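Local coordinates for penicillin binding protein 2X (PDB 5U47), which probably cross-links the peptides of adjacent glycan strands in septal peptidoglycan as a division transpeptidase, and is probably inactivated by beta-lactams that acylate its active-site serine, at residues Tyr36-Gly40 with Thr575-Val580; Ser223-Phe229 with Glu568-Met572; Ile330-Ser334 with Tyr353-Val357; Pro313-Asn319 with Gly342-Ala348. The protein carries 1 engineered substitution. All coordinates share one frame; numbering follows the deposited sequence.

In the fold
The four contacts form two adjoining pairs in well separated regions of the structure. Interactions 1 and 2 have centres about 11 Å apart and meet where Asp37 OD2 accepts from Ala224 N (2.9 Å), so the loop of residues 36-40 also borders the start of helix 224-241. Interactions 3 and 4, again about 11 Å apart between centres, are tied by Ser355 OG with Tyr317 OH and by Asn319 ND2 with Asp332 OD2. This second pair lies beside the probable active site: Ser354 OG of interaction 3 bonds Lys298 and Lys505, consistent with the SxxK motif and the KSG motif (the KTG-type element) of penicillin-binding transpeptidases. The centres of interactions 1 and 3 are about 43 Å apart.

Interaction 1. Residues Tyr36-Gly40 with Thr575-Val580; sequences YDRNG and TLDTSV
Arg38 brings its guanidinium in among the backbone carbonyls at the end of helix 574-577. NE donates to Thr578 O at 3.0 Å, with that oxygen somewhat out of the guanidinium plane. NH2 donates to Asp577 O at 3.2 Å; here the acceptor lies in the plane of the guanidinium, but the nitrogen stands well above the carbonyl plane. Leu576 O rests over one face of the group, too badly angled to bond it, and Ser579 CB over the opposite face. NH1 donates to Thr221 O, and NH2 is shared with Glu257 in a salt bridge. A bend at chi3 (-65°) sets the flat end across these carbonyls.

Residues Asp37-Gly40 form a type I turn joining strand 35-36 to its antiparallel partner 42-55, and an Asx turn lies within it, Asn39 N reaching Asp37 OD1 at 2.9 Å from above the carboxylate plane. Through the bonds of Arg38 and Asn39 the turn ties the N-terminal part of the chain to the segment that leaves the helix toward the PASTA domains. Asn39 ND2 bonds Thr575 O at 3.2 Å, in the plane of both the amide and the carbonyl, while its OD1 lies 3.3 Å from Ser579 CA. Arg38 O accepts from Val580 N at 3.1 Å. Thr578 OG1 bonds back to Ala574 O, and Ser579 OG pairs with Ser581 OG.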
loop_
_atom_site.group_PDB
_atom_site.type_symbol
_atom_site.label_atom_id
_atom_site.label_comp_id
_atom_site.label_asym_id
_atom_site.label_seq_id
_atom_site.Cartn_x
_atom_site.Cartn_y
_atom_site.Cartn_z
ATOM N N TYR A 36 -9.792 6.509 6.767
ATOM C CA TYR A 36 -10.302 7.560 5.901
ATOM C C TYR A 36 -9.470 7.730 4.636
ATOM O O TYR A 36 -8.329 7.253 4.540
ATOM C CB TYR A 36 -10.223 8.908 6.634
ATOM C CG TYR A 36 -11.080 9.083 7.871
ATOM C CD1 TYR A 36 -12.453 9.306 7.768
ATOM C CD2 TYR A 36 -10.515 9.099 9.136
ATOM C CE1 TYR A 36 -13.233 9.521 8.885
ATOM C CE2 TYR A 36 -11.285 9.298 10.269
ATOM C CZ TYR A 36 -12.645 9.510 10.136
ATOM O OH TYR A 36 -13.407 9.690 11.239
ATOM N N ASP A 37 -10.024 8.442 3.672
ATOM C CA ASP A 37 -9.249 8.846 2.550
ATOM C C ASP A 37 -8.504 10.143 3.020
ATOM O O ASP A 37 -8.625 10.554 4.190
ATOM C CB ASP A 37 -10.093 9.022 1.269
ATOM C CG ASP A 37 -10.668 10.428 1.104
ATOM O OD1 ASP A 37 -10.930 11.114 2.103
ATOM O OD2 ASP A 37 -10.856 10.822 -0.054
ATOM N N ARG A 38 -7.770 10.779 2.125
ATOM C CA ARG A 38 -6.940 11.945 2.485
ATOM C C ARG A 38 -7.711 13.177 2.986
ATOM O O ARG A 38 -7.121 14.032 3.651
ATOM C CB ARG A 38 -6.025 12.323 1.310
ATOM C CG ARG A 38 -6.766 12.894 0.109
ATOM C CD ARG A 38 -5.869 13.042 -1.098
ATOM N NE ARG A 38 -4.798 14.020 -0.884
ATOM C CZ ARG A 38 -3.518 13.754 -0.605
ATOM N NH1 ARG A 38 -3.047 12.503 -0.553
ATOM N NH2 ARG A 38 -2.671 14.772 -0.446
ATOM N N ASN A 39 -9.016 13.245 2.690
ATOM C CA ASN A 39 -9.865 14.369 3.084
ATOM C C ASN A 39 -10.968 13.981 4.049
ATOM O O ASN A 39 -11.954 14.703 4.161
ATOM C CB ASN A 39 -10.463 15.037 1.838
ATOM C CG ASN A 39 -9.443 15.816 1.058
ATOM O OD1 ASN A 39 -8.699 16.612 1.621
ATOM N ND2 ASN A 39 -9.410 15.617 -0.234
ATOM N N GLY A 40 -10.841 12.828 4.710
ATOM C CA GLY A 40 -11.840 12.423 5.693
ATOM C C GLY A 40 -13.055 11.634 5.217
ATOM O O GLY A 40 -13.999 11.477 5.971
ATOM N N THR A 575 -7.807 19.495 -4.634
ATOM C CA THR A 575 -8.467 18.401 -3.921
ATOM C C THR A 575 -7.451 17.275 -3.679
ATOM O O THR A 575 -7.511 16.595 -2.646
ATOM C CB THR A 575 -9.707 17.875 -4.673
ATOM O OG1 THR A 575 -10.566 18.969 -5.015
ATOM C CG2 THR A 575 -10.486 16.891 -3.812
ATOM N N LEU A 576 -6.523 17.090 -4.625
ATOM C CA LEU A 576 -5.481 16.065 -4.493
ATOM C C LEU A 576 -4.244 16.557 -3.742
ATOM O O LEU A 576 -3.530 15.750 -3.146
ATOM C CB LEU A 576 -5.056 15.507 -5.862
ATOM C CG LEU A 576 -6.045 14.621 -6.620
ATOM C CD1 LEU A 576 -5.476 14.210 -7.966
ATOM C CD2 LEU A 576 -6.388 13.398 -5.800
ATOM N N ASP A 577 -3.964 17.860 -3.796
ATOM C CA ASP A 577 -2.824 18.429 -3.060
ATOM C C ASP A 577 -3.154 18.420 -1.570
ATOM O O ASP A 577 -2.391 17.905 -0.758
ATOM C CB ASP A 577 -2.533 19.880 -3.497
ATOM C CG ASP A 577 -2.134 20.002 -4.973
ATOM O OD1 ASP A 577 -1.529 19.057 -5.526
ATOM O OD2 ASP A 577 -2.410 21.070 -5.570
ATOM N N THR A 578 -4.315 18.971 -1.230
ATOM C CA THR A 578 -4.757 19.078 0.156
ATOM C C THR A 578 -5.229 17.760 0.767
ATOM O O THR A 578 -5.584 16.797 0.077
ATOM C CB THR A 578 -5.914 20.100 0.339
ATOM O OG1 THR A 578 -7.091 19.650 -0.350
ATOM C CG2 THR A 578 -5.509 21.489 -0.155
ATOM N N SER A 579 -5.240 17.777 2.091
ATOM C CA SER A 579 -5.681 16.686 2.910
ATOM C C SER A 579 -5.965 17.302 4.287
ATOM O O SER A 579 -5.995 18.534 4.427
ATOM C CB SER A 579 -4.577 15.625 2.998
ATOM O OG SER A 579 -3.375 16.186 3.497
ATOM N N VAL A 580 -6.168 16.454 5.292
ATOM C CA VAL A 580 -6.338 16.943 6.668
ATOM C C VAL A 580 -5.079 17.683 7.168
ATOM O O VAL A 580 -5.142 18.346 8.199
ATOM C CB VAL A 580 -6.714 15.816 7.666
ATOM C CG1 VAL A 580 -8.142 15.342 7.427
ATOM C CG2 VAL A 580 -5.717 14.660 7.607
#

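Interaction 2. Residues Ser223-Phe229 with Glu568-Met572; sequences SAPLQTF and EAMSM
Phe229 and Glu568 make the aromatic part of a contact between the segments 224-229 and 568-572 of two nearly antiparallel helices; the segment axes approach to 10.4 Å at an angle of 161°. Glu568 CB sits over one face of the phenyl ring, 4.2 Å from the Phe229 centroid in a CH-pi contact, displaced toward the ring's rim. The glutamate chain then bends at chi2, which carries the carboxylate along the same face; its plane is only 16° from that of the ring, and OE1 comes to 4.1 Å from Phe229 CE1.

The aliphatic contacts lie toward the start of helix 224-241. Met572 extends to a bend at chi3 (71°), and its methyl CE ends 3.8 Å from Pro225 CB, the two side chains crossing at about a right angle. The sulfur of the same methionine passes 4.2 Å from Leu226 CB. CD1 of Leu226 reaches across toward the helix backbone, 4.0 Å from Ala569 N, and the leucine and Glu568 side chains run past each other in opposite directions.

The polar bonds stay within each segment. Ser223, the N-cap residue, uses OG for a weak capping bond from Leu226 N, and Met572 CE packs against this same oxygen. Ser571 OG donates to Glu568 O.

One turn earlier in helix 558-572, Val565 packs against Leu226 and Phe229. Leu576 of helix 574-577 packs against Ser223 and Ala569, and Leu226 meets Leu259 and Ala260 of strand 258-264, an outermost strand of the transpeptidase domain's five-stranded antiparallel sheet.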
loop_
_atom_site.group_PDB
_atom_site.type_symbol
_atom_site.label_atom_id
_atom_site.label_comp_id
_atom_site.label_asym_id
_atom_site.label_seq_id
_atom_site.Cartn_x
_atom_site.Cartn_y
_atom_site.Cartn_z
ATOM N N SER A 223 -7.414 9.313 -2.658
ATOM C CA SER A 223 -8.438 10.270 -3.012
ATOM C C SER A 223 -9.643 9.448 -3.403
ATOM O O SER A 223 -9.625 8.797 -4.467
ATOM C CB SER A 223 -7.987 11.088 -4.203
ATOM O OG SER A 223 -9.054 11.853 -4.735
ATOM N N ALA A 224 -10.675 9.433 -2.561
ATOM C CA ALA A 224 -11.874 8.654 -2.895
ATOM C C ALA A 224 -12.465 8.946 -4.274
ATOM O O ALA A 224 -12.794 7.995 -4.998
ATOM C CB ALA A 224 -12.935 8.736 -1.794
ATOM N N PRO A 225 -12.581 10.242 -4.669
ATOM C CA PRO A 225 -13.109 10.533 -6.011
ATOM C C PRO A 225 -12.272 9.919 -7.128
ATOM O O PRO A 225 -12.813 9.317 -8.069
ATOM C CB PRO A 225 -13.052 12.077 -6.098
ATOM C CG PRO A 225 -13.056 12.547 -4.676
ATOM C CD PRO A 225 -12.407 11.465 -3.866
ATOM N N LEU A 226 -10.951 10.062 -7.030
ATOM C CA LEU A 226 -10.067 9.513 -8.049
ATOM C C LEU A 226 -10.131 7.994 -8.035
ATOM O O LEU A 226 -10.181 7.359 -9.092
ATOM C CB LEU A 226 -8.622 9.954 -7.825
ATOM C CG LEU A 226 -7.637 9.504 -8.905
ATOM C CD1 LEU A 226 -8.018 10.132 -10.232
ATOM C CD2 LEU A 226 -6.214 9.875 -8.527
ATOM N N GLN A 227 -10.106 7.420 -6.838
ATOM C CA GLN A 227 -10.168 5.960 -6.685
ATOM C C GLN A 227 -11.444 5.393 -7.309
ATOM O O GLN A 227 -11.386 4.391 -8.007
ATOM C CB GLN A 227 -10.098 5.574 -5.219
ATOM C CG GLN A 227 -10.137 4.067 -4.954
ATOM C CD GLN A 227 -8.816 3.358 -5.265
ATOM O OE1 GLN A 227 -7.732 3.842 -4.910
ATOM N NE2 GLN A 227 -8.907 2.184 -5.858
ATOM N N THR A 228 -12.584 6.037 -7.040
ATOM C CA THR A 228 -13.892 5.614 -7.583
ATOM C C THR A 228 -13.855 5.616 -9.096
ATOM O O THR A 228 -14.292 4.671 -9.747
ATOM C CB THR A 228 -15.041 6.508 -7.028
ATOM O OG1 THR A 228 -15.089 6.347 -5.609
ATOM C CG2 THR A 228 -16.407 6.127 -7.595
ATOM N N PHE A 229 -13.262 6.658 -9.648
ATOM C CA PHE A 229 -13.129 6.795 -11.081
ATOM C C PHE A 229 -12.201 5.720 -11.647
ATOM O O PHE A 229 -12.498 5.137 -12.688
ATOM C CB PHE A 229 -12.618 8.199 -11.391
ATOM C CG PHE A 229 -12.663 8.557 -12.816
ATOM C CD1 PHE A 229 -13.789 9.148 -13.356
ATOM C CD2 PHE A 229 -11.571 8.335 -13.623
ATOM C CE1 PHE A 229 -13.828 9.491 -14.692
ATOM C CE2 PHE A 229 -11.600 8.666 -14.949
ATOM C CZ PHE A 229 -12.731 9.241 -15.495
ATOM N N GLU A 568 -8.622 13.122 -14.987
ATOM C CA GLU A 568 -9.400 13.362 -13.774
ATOM C C GLU A 568 -8.478 13.903 -12.690
ATOM O O GLU A 568 -8.832 14.848 -12.007
ATOM C CB GLU A 568 -10.088 12.083 -13.281
ATOM C CG GLU A 568 -11.110 12.318 -12.158
ATOM C CD GLU A 568 -12.338 13.120 -12.597
ATOM O OE1 GLU A 568 -12.570 13.288 -13.824
ATOM O OE2 GLU A 568 -13.082 13.583 -11.705
ATOM N N ALA A 569 -7.285 13.313 -12.557
ATOM C CA ALA A 569 -6.320 13.758 -11.552
ATOM C C ALA A 569 -5.933 15.216 -11.756
ATOM O O ALA A 569 -5.898 16.006 -10.794
ATOM C CB ALA A 569 -5.071 12.893 -11.571
ATOM N N MET A 570 -5.620 15.558 -13.009
ATOM C CA MET A 570 -5.267 16.939 -13.349
ATOM C C MET A 570 -6.436 17.905 -13.100
ATOM O O MET A 570 -6.223 19.014 -12.620
ATOM C CB MET A 570 -4.786 17.051 -14.799
ATOM C CG MET A 570 -3.445 16.390 -15.073
ATOM S SD MET A 570 -2.038 17.149 -14.225
ATOM C CE MET A 570 -1.892 18.700 -15.092
ATOM N N SER A 571 -7.666 17.483 -13.396
ATOM C CA SER A 571 -8.817 18.361 -13.207
ATOM C C SER A 571 -9.121 18.649 -11.724
ATOM O O SER A 571 -9.769 19.649 -11.425
ATOM C CB SER A 571 -10.074 17.779 -13.864
ATOM O OG SER A 571 -10.532 16.656 -13.121
ATOM N N MET A 572 -8.654 17.792 -10.809
ATOM C CA MET A 572 -8.956 17.957 -9.377
ATOM C C MET A 572 -8.206 19.088 -8.673
ATOM O O MET A 572 -8.798 19.781 -7.831
ATOM C CB MET A 572 -8.799 16.634 -8.637
ATOM C CG MET A 572 -9.903 15.657 -9.017
ATOM S SD MET A 572 -9.698 13.991 -8.362
ATOM C CE MET A 572 -10.030 14.281 -6.626
#

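Interaction 3. Residues Ile330-Ser334 with Tyr353-Val357; sequences INDWS and YSSNV
Trp333 lies across Tyr353 just ahead of Ser354-Ser355-Asn356, which fits the SxN motif of penicillin-binding transpeptidases. Ser354 closes a Schellman motif at the end of one helix, and Ser355 is the N-cap of the next.

From CB, the tryptophan takes the position with CG between its backbone N and carbonyl carbon (chi1 61°), and the indole extends over the tyrosine. CD1 passes 3.7 Å from Ser354 O, which lies at the ring edge. NE1 donates to Tyr353 O at 2.8 Å, an almost straight bond (165°) with the oxygen in the indole plane. Farther out, CZ2 comes over one face of the phenol ring, 3.6 Å from Tyr353 CE1 and offset toward the rim. The five-membered ring of Trp333 and the phenol ring of Tyr353 meet obliquely, their planes 31° apart. Thus the same tyrosine holds the indole by its carbonyl and packs against it with its ring.

On the neighbouring residue, Asp332 turns its carboxylate to the start of helix 356-366. OD1 takes a nearly straight bond from Val357 N (2.9 Å) on its syn lone pair, and OD2 lies beside Ser355 OG, modelled too close for the length to be trusted; Asn319 ND2 is a further partner of OD2. The motif residues themselves bond the lysines of the presumed SxxK and KSG motifs: Ser354 OG bonds Lys505 and Lys298, and Asn356 OD1 bonds Lys298.

A water joins the two segments, accepting from Trp333 N and Asn356 N and donating to Ser354 O at 2.7 Å.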
loop_
_atom_site.group_PDB
_atom_site.type_symbol
_atom_site.label_atom_id
_atom_site.label_comp_id
_atom_site.label_asym_id
_atom_site.label_seq_id
_atom_site.Cartn_x
_atom_site.Cartn_y
_atom_site.Cartn_z
ATOM N N ILE A 330 19.462 -12.581 -28.093
ATOM C CA ILE A 330 18.503 -11.508 -27.813
ATOM C C ILE A 330 18.057 -10.875 -29.131
ATOM O O ILE A 330 18.880 -10.515 -29.960
ATOM C CB ILE A 330 19.113 -10.446 -26.868
ATOM C CG1 ILE A 330 19.401 -11.079 -25.501
ATOM C CG2 ILE A 330 18.184 -9.238 -26.733
ATOM C CD1 ILE A 330 20.179 -10.202 -24.536
ATOM N N ASN A 331 16.747 -10.735 -29.304
ATOM C CA ASN A 331 16.167 -10.168 -30.519
ATOM C C ASN A 331 15.044 -9.183 -30.210
ATOM O O ASN A 331 14.474 -9.195 -29.120
ATOM C CB ASN A 331 15.636 -11.301 -31.395
ATOM C CG ASN A 331 16.745 -12.118 -32.030
ATOM O OD1 ASN A 331 17.446 -11.656 -32.938
ATOM N ND2 ASN A 331 16.885 -13.357 -31.585
ATOM N N ASP A 332 14.736 -8.323 -31.179
ATOM C CA ASP A 332 13.649 -7.355 -31.023
ATOM C C ASP A 332 12.289 -7.995 -31.309
ATOM O O ASP A 332 12.199 -9.026 -31.985
ATOM C CB ASP A 332 13.888 -6.113 -31.890
ATOM C CG ASP A 332 14.996 -5.214 -31.330
ATOM O OD1 ASP A 332 15.502 -5.503 -30.222
ATOM O OD2 ASP A 332 15.346 -4.204 -31.979
ATOM N N TRP A 333 11.238 -7.373 -30.782
ATOM C CA TRP A 333 9.869 -7.889 -30.922
ATOM C C TRP A 333 9.425 -8.093 -32.374
ATOM O O TRP A 333 8.807 -9.102 -32.698
ATOM C CB TRP A 333 8.854 -6.997 -30.162
ATOM C CG TRP A 333 8.766 -5.560 -30.629
ATOM C CD1 TRP A 333 9.440 -4.487 -30.113
ATOM C CD2 TRP A 333 7.940 -5.039 -31.685
ATOM N NE1 TRP A 333 9.095 -3.338 -30.787
ATOM C CE2 TRP A 333 8.175 -3.646 -31.753
ATOM C CE3 TRP A 333 7.024 -5.612 -32.576
ATOM C CZ2 TRP A 333 7.531 -2.819 -32.681
ATOM C CZ3 TRP A 333 6.383 -4.788 -33.504
ATOM C CH2 TRP A 333 6.646 -3.407 -33.548
ATOM N N SER A 334 9.754 -7.146 -33.241
ATOM C CA SER A 334 9.358 -7.224 -34.639
ATOM C C SER A 334 10.067 -8.369 -35.386
ATOM O O SER A 334 9.499 -8.946 -36.314
ATOM C CB SER A 334 9.617 -5.890 -35.324
ATOM O OG SER A 334 10.967 -5.511 -35.168
ATOM N N TYR A 353 11.042 2.534 -29.918
ATOM C CA TYR A 353 10.637 1.276 -30.515
ATOM C C TYR A 353 10.662 0.103 -29.548
ATOM O O TYR A 353 10.201 -0.989 -29.878
ATOM C CB TYR A 353 11.605 1.012 -31.690
ATOM C CG TYR A 353 11.258 -0.100 -32.640
ATOM C CD1 TYR A 353 10.279 0.085 -33.609
ATOM C CD2 TYR A 353 11.961 -1.313 -32.631
ATOM C CE1 TYR A 353 9.967 -0.913 -34.514
ATOM C CE2 TYR A 353 11.663 -2.326 -33.546
ATOM C CZ TYR A 353 10.658 -2.114 -34.480
ATOM O OH TYR A 353 10.332 -3.083 -35.404
ATOM N N SER A 354 11.196 0.336 -28.355
ATOM C CA SER A 354 11.364 -0.694 -27.338
ATOM C C SER A 354 12.237 -1.844 -27.885
ATOM O O SER A 354 11.898 -3.018 -27.762
ATOM C CB SER A 354 10.027 -1.192 -26.819
ATOM O OG SER A 354 10.190 -1.778 -25.527
ATOM N N SER A 355 13.376 -1.473 -28.459
ATOM C CA SER A 355 14.339 -2.432 -28.982
ATOM C C SER A 355 15.192 -3.042 -27.871
ATOM O O SER A 355 15.993 -2.343 -27.257
ATOM C CB SER A 355 15.258 -1.750 -30.000
ATOM O OG SER A 355 16.314 -2.611 -30.418
ATOM N N ASN A 356 15.010 -4.340 -27.615
ATOM C CA ASN A 356 15.833 -5.071 -26.637
ATOM C C ASN A 356 17.318 -5.053 -27.018
ATOM O O ASN A 356 18.192 -4.990 -26.145
ATOM C CB ASN A 356 15.408 -6.536 -26.529
ATOM C CG ASN A 356 14.104 -6.728 -25.807
ATOM O OD1 ASN A 356 13.562 -5.815 -25.178
ATOM N ND2 ASN A 356 13.605 -7.939 -25.865
ATOM N N VAL A 357 17.595 -5.129 -28.317
ATOM C CA VAL A 357 18.966 -5.119 -28.831
ATOM C C VAL A 357 19.651 -3.789 -28.522
ATOM O O VAL A 357 20.775 -3.762 -28.003
ATOM C CB VAL A 357 18.994 -5.388 -30.353
ATOM C CG1 VAL A 357 20.388 -5.196 -30.917
ATOM C CG2 VAL A 357 18.474 -6.792 -30.665
HETATM O O HOH W 1 12.344 -5.573 -28.624
#

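Interaction 4. Residues Pro313-Asn319 with Gly342-Ala348; sequences PNATYSN and GRTMSFA
Tyr317 and Phe347 form an offset stack beside a small two-stranded antiparallel sheet, 316-318 with 344-346, in the transpeptidase domain. Their centroids are 5.0 Å apart and the planes 30° from parallel. Tyr317 CD1 hangs over one face of the phenylalanine, 3.7 Å from Phe347 CE1, while Ala315 CB meets the edge of that ring in its plane.

Tyr317 is also paired with Met345: their backbones make a hydrogen-bonded pair, Met345 N to Tyr317 O at 3.0 Å and Tyr317 N to Met345 O at 3.1 Å, and both side chains leave from one face of the sheet. The methionine bends at chi3 (-73°), which curls its methyl CE round to the outer end of the phenol, 3.4 Å from Tyr317 OH; that hydroxyl bonds Ser355. CE touches Asn319 ND2 as well, at 3.6 Å.

Asn319 uses both ends of its amide, ND2 to Asp332 and OD1 to Arg343 N. Across the sheet's other face, Thr316 and Thr344 cross at a slant, CB of the first 3.8 Å from CG2 of the second. A water lies 2.7 Å from Ser318 OG and has a weaker, longer bond with Thr344 OG1.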
loop_
_atom_site.group_PDB
_atom_site.type_symbol
_atom_site.label_atom_id
_atom_site.label_comp_id
_atom_site.label_asym_id
_atom_site.label_seq_id
_atom_site.Cartn_x
_atom_site.Cartn_y
_atom_site.Cartn_z
ATOM N N PRO A 313 22.489 9.799 -28.462
ATOM C CA PRO A 313 21.151 9.534 -29.028
ATOM C C PRO A 313 21.141 9.235 -30.524
ATOM O O PRO A 313 20.316 8.436 -30.979
ATOM C CB PRO A 313 20.378 10.843 -28.760
ATOM C CG PRO A 313 21.432 11.888 -28.613
ATOM C CD PRO A 313 22.611 11.195 -27.989
ATOM N N ASN A 314 22.069 9.866 -31.247
ATOM C CA ASN A 314 22.165 9.790 -32.700
ATOM C C ASN A 314 22.924 8.595 -33.254
ATOM O O ASN A 314 22.715 8.231 -34.413
ATOM C CB ASN A 314 22.836 11.069 -33.199
ATOM C CG ASN A 314 22.156 12.314 -32.666
ATOM O OD1 ASN A 314 20.959 12.300 -32.389
ATOM N ND2 ASN A 314 22.919 13.393 -32.508
ATOM N N ALA A 315 23.819 8.002 -32.460
ATOM C CA ALA A 315 24.575 6.836 -32.924
ATOM C C ALA A 315 23.584 5.769 -33.354
ATOM O O ALA A 315 22.495 5.649 -32.770
ATOM C CB ALA A 315 25.492 6.309 -31.832
ATOM N N THR A 316 23.931 5.008 -34.384
ATOM C CA THR A 316 23.016 4.005 -34.885
ATOM C C THR A 316 23.515 2.595 -34.697
ATOM O O THR A 316 24.674 2.370 -34.371
ATOM C CB THR A 316 22.685 4.254 -36.367
ATOM O OG1 THR A 316 23.878 4.157 -37.149
ATOM C CG2 THR A 316 22.054 5.640 -36.544
ATOM N N TYR A 317 22.607 1.646 -34.895
ATOM C CA TYR A 317 22.914 0.226 -34.769
ATOM C C TYR A 317 21.886 -0.554 -35.578
ATOM O O TYR A 317 20.872 0.003 -36.001
ATOM C CB TYR A 317 22.869 -0.210 -33.291
ATOM C CG TYR A 317 21.467 -0.222 -32.711
ATOM C CD1 TYR A 317 20.895 0.932 -32.193
ATOM C CD2 TYR A 317 20.710 -1.391 -32.701
ATOM C CE1 TYR A 317 19.613 0.923 -31.680
ATOM C CE2 TYR A 317 19.426 -1.410 -32.188
ATOM C CZ TYR A 317 18.881 -0.255 -31.689
ATOM O OH TYR A 317 17.598 -0.279 -31.179
ATOM N N SER A 318 22.143 -1.841 -35.778
ATOM C CA SER A 318 21.219 -2.703 -36.494
ATOM C C SER A 318 20.697 -3.797 -35.562
ATOM O O SER A 318 21.459 -4.381 -34.797
ATOM C CB SER A 318 21.909 -3.346 -37.696
ATOM O OG SER A 318 20.994 -4.173 -38.381
ATOM N N ASN A 319 19.396 -4.074 -35.640
ATOM C CA ASN A 319 18.788 -5.145 -34.847
ATOM C C ASN A 319 18.585 -6.401 -35.701
ATOM O O ASN A 319 17.955 -7.359 -35.248
ATOM C CB ASN A 319 17.440 -4.685 -34.269
ATOM C CG ASN A 319 16.397 -4.397 -35.342
ATOM O OD1 ASN A 319 16.680 -4.461 -36.544
ATOM N ND2 ASN A 319 15.179 -4.079 -34.910
ATOM N N GLY A 342 14.845 -6.560 -40.279
ATOM C CA GLY A 342 15.805 -5.815 -39.466
ATOM C C GLY A 342 15.862 -4.384 -39.961
ATOM O O GLY A 342 15.371 -4.090 -41.048
ATOM N N ARG A 343 16.447 -3.491 -39.166
ATOM C CA ARG A 343 16.557 -2.084 -39.555
ATOM C C ARG A 343 17.594 -1.331 -38.713
ATOM O O ARG A 343 17.893 -1.711 -37.573
ATOM C CB ARG A 343 15.178 -1.408 -39.471
ATOM C CG ARG A 343 15.156 0.106 -39.697
ATOM C CD ARG A 343 13.738 0.655 -39.823
ATOM N NE ARG A 343 12.841 0.157 -38.772
ATOM C CZ ARG A 343 11.576 0.546 -38.608
ATOM N NH1 ARG A 343 11.040 1.483 -39.388
ATOM N NH2 ARG A 343 10.850 0.012 -37.629
ATOM N N THR A 344 18.140 -0.270 -39.306
ATOM C CA THR A 344 19.124 0.581 -38.659
ATOM C C THR A 344 18.372 1.703 -37.957
ATOM O O THR A 344 17.507 2.345 -38.554
ATOM C CB THR A 344 20.131 1.147 -39.676
ATOM O OG1 THR A 344 20.778 0.062 -40.340
ATOM C CG2 THR A 344 21.187 2.009 -38.995
ATOM N N MET A 345 18.692 1.918 -36.681
ATOM C CA MET A 345 18.033 2.931 -35.869
ATOM C C MET A 345 18.969 3.716 -34.990
ATOM O O MET A 345 20.026 3.250 -34.596
ATOM C CB MET A 345 17.050 2.268 -34.900
ATOM C CG MET A 345 15.773 1.744 -35.503
ATOM S SD MET A 345 14.816 0.877 -34.245
ATOM C CE MET A 345 15.788 -0.619 -34.061
ATOM N N SER A 346 18.515 4.914 -34.666
ATOM C CA SER A 346 19.149 5.780 -33.687
ATOM C C SER A 346 18.890 5.107 -32.322
ATOM O O SER A 346 17.966 4.306 -32.217
ATOM C CB SER A 346 18.443 7.134 -33.749
ATOM O OG SER A 346 18.854 8.020 -32.757
ATOM N N PHE A 347 19.691 5.385 -31.292
ATOM C CA PHE A 347 19.412 4.798 -29.968
ATOM C C PHE A 347 18.129 5.372 -29.379
ATOM O O PHE A 347 17.411 4.678 -28.647
ATOM C CB PHE A 347 20.580 4.955 -28.988
ATOM C CG PHE A 347 21.697 3.978 -29.227
ATOM C CD1 PHE A 347 21.599 2.673 -28.755
ATOM C CD2 PHE A 347 22.833 4.350 -29.925
ATOM C CE1 PHE A 347 22.618 1.757 -28.970
ATOM C CE2 PHE A 347 23.857 3.436 -30.150
ATOM C CZ PHE A 347 23.748 2.137 -29.672
ATOM N N ALA A 348 17.839 6.633 -29.710
ATOM C CA ALA A 348 16.609 7.284 -29.233
ATOM C C ALA A 348 15.406 6.582 -29.856
ATOM O O ALA A 348 14.388 6.336 -29.186
ATOM C CB ALA A 348 16.614 8.759 -29.599
HETATM O O HOH W 2 19.758 -3.174 -40.610
#